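Local structure of glutathione S-transferase (Xanthomonas axonopodis pv. citri, 6NV6) at residues 18-23 with 156-161. The protein binds glutathione and, as a theta class glutathione transferase, probably conjugates it to electrophilic substrates. Numbering follows the deposited sequence.
Sequences ALWCAE and GRFAMG
Trp20 and Phe158 join the two domains of the glutathione transferase fold. Trp20 lies on helix 13-25 of the thioredoxin-like N-terminal domain. Phe158 lies in the loop between helices 126-146 and 163-174 of the helical C-terminal domain. Along 18-23, Ala18 and Cys21 pack on Ile71 and Leu75 of helix 68-79, within the N-terminal domain. The CB of Trp20 is directed toward the loop. With chi1 at 179°, CG lies opposite the backbone N, and the indole reaches out from the helix to meet Phe158 coming from the opposite direction. Trp20 NE1 is hydrogen-bonded to Glu24 OE2 on the same helix, which ties down the polar edge of the indole. Glu23 OE1 forms a salt bridge with Arg200 NE, and OE2 a hydrogen bond with Tyr29 OH. Ile163 and Leu192 touch both aromatic side chains. The two rings meet obliquely: the six-membered ring of the Trp20 indole and the Phe158 ring have centroids 5.6 Å apart and planes at 39°. No hydrogen bond links the segments, and the contact is apolar. Trp20 CZ2 sits at the edge of the phenyl ring, 3.4 Å from Phe158 CE2 and 3.5 Å from Phe158 CZ.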
loop_
_atom_site.group_PDB
_atom_site.type_symbol
_atom_site.label_atom_id
_atom_site.label_comp_id
_atom_site.label_asym_id
_atom_site.label_seq_id
_atom_site.Cartn_x
_atom_site.Cartn_y
_atom_site.Cartn_z
ATOM N N ALA A 18 0.754 3.231 -6.470
ATOM C CA ALA A 18 0.869 4.308 -7.436
ATOM C C ALA A 18 -0.484 4.661 -8.040
ATOM O O ALA A 18 -0.803 5.846 -8.185
ATOM C CB ALA A 18 1.867 3.913 -8.525
ATOM N N LEU A 19 -1.293 3.647 -8.386
ATOM C CA LEU A 19 -2.615 3.905 -8.954
ATOM C C LEU A 19 -3.480 4.664 -7.969
ATOM O O LEU A 19 -4.143 5.645 -8.333
ATOM C CB LEU A 19 -3.298 2.597 -9.348
ATOM C CG LEU A 19 -2.452 1.834 -10.361
ATOM C CD1 LEU A 19 -2.945 0.419 -10.584
ATOM C CD2 LEU A 19 -2.371 2.618 -11.662
ATOM N N TRP A 20 -3.455 4.245 -6.707
ATOM C CA TRP A 20 -4.230 4.935 -5.688
ATOM C C TRP A 20 -3.793 6.396 -5.560
ATOM O O TRP A 20 -4.634 7.301 -5.474
ATOM C CB TRP A 20 -4.080 4.184 -4.365
ATOM C CG TRP A 20 -4.809 4.785 -3.217
ATOM C CD1 TRP A 20 -5.802 5.718 -3.265
ATOM C CD2 TRP A 20 -4.597 4.489 -1.835
ATOM N NE1 TRP A 20 -6.215 6.023 -2.000
ATOM C CE2 TRP A 20 -5.500 5.273 -1.101
ATOM C CE3 TRP A 20 -3.734 3.630 -1.148
ATOM C CZ2 TRP A 20 -5.564 5.227 0.303
ATOM C CZ3 TRP A 20 -3.805 3.577 0.242
ATOM C CH2 TRP A 20 -4.704 4.372 0.951
ATOM N N CYS A 21 -2.482 6.645 -5.548
ATOM C CA CYS A 21 -1.988 8.016 -5.457
ATOM C C CYS A 21 -2.389 8.844 -6.675
ATOM O O CYS A 21 -2.880 9.975 -6.541
ATOM C CB CYS A 21 -0.473 8.005 -5.284
ATOM S SG CYS A 21 0.135 9.589 -4.746
ATOM N N ALA A 22 -2.171 8.299 -7.872
ATOM C CA ALA A 22 -2.680 8.947 -9.071
ATOM C C ALA A 22 -4.149 9.312 -8.901
ATOM O O ALA A 22 -4.540 10.475 -9.074
ATOM C CB ALA A 22 -2.487 8.029 -10.274
ATOM N N GLU A 23 -4.968 8.328 -8.517
ATOM C CA GLU A 23 -6.402 8.550 -8.367
ATOM C C GLU A 23 -6.699 9.636 -7.336
ATOM O O GLU A 23 -7.531 10.515 -7.577
ATOM C CB GLU A 23 -7.092 7.240 -8.001
ATOM C CG GLU A 23 -7.128 6.239 -9.139
ATOM C CD GLU A 23 -8.257 6.509 -10.124
ATOM O OE1 GLU A 23 -9.324 7.002 -9.684
ATOM O OE2 GLU A 23 -8.074 6.237 -11.337
ATOM N N GLY A 156 -3.351 13.116 12.208
ATOM C CA GLY A 156 -4.750 13.468 12.382
ATOM C C GLY A 156 -5.572 13.280 11.121
ATOM O O GLY A 156 -6.736 12.875 11.182
ATOM N N ARG A 157 -4.986 13.568 9.964
ATOM C CA ARG A 157 -5.675 13.441 8.693
ATOM C C ARG A 157 -4.909 12.482 7.787
ATOM O O ARG A 157 -3.688 12.328 7.906
ATOM C CB ARG A 157 -5.836 14.810 8.011
ATOM N N PHE A 158 -5.651 11.821 6.900
ATOM C CA PHE A 158 -5.061 10.972 5.875
ATOM C C PHE A 158 -4.072 11.762 5.011
ATOM O O PHE A 158 -4.265 12.947 4.730
ATOM C CB PHE A 158 -6.197 10.379 5.033
ATOM C CG PHE A 158 -5.762 9.753 3.739
ATOM C CD1 PHE A 158 -5.635 10.515 2.599
ATOM C CD2 PHE A 158 -5.547 8.383 3.652
ATOM C CE1 PHE A 158 -5.260 9.934 1.393
ATOM C CE2 PHE A 158 -5.170 7.796 2.446
ATOM C CZ PHE A 158 -5.028 8.575 1.314
ATOM N N ALA A 159 -3.002 11.098 4.591
ATOM C CA ALA A 159 -2.019 11.694 3.680
ATOM C C ALA A 159 -1.190 10.559 3.072
ATOM O O ALA A 159 -1.490 9.376 3.273
ATOM C CB ALA A 159 -1.156 12.730 4.400
ATOM N N MET A 160 -0.143 10.926 2.327
ATOM C CA MET A 160 0.659 9.950 1.589
ATOM C C MET A 160 1.185 8.835 2.480
ATOM O O MET A 160 1.392 7.708 2.006
ATOM C CB MET A 160 1.827 10.669 0.923
ATOM C CG MET A 160 2.648 11.499 1.920
ATOM S SD MET A 160 4.194 12.117 1.239
ATOM C CE MET A 160 3.630 12.379 -0.420
ATOM N N GLY A 161 1.421 9.139 3.760
ATOM C CA GLY A 161 1.991 8.161 4.664
ATOM C C GLY A 161 1.130 6.930 4.850
ATOM O O GLY A 161 1.645 5.851 5.151
#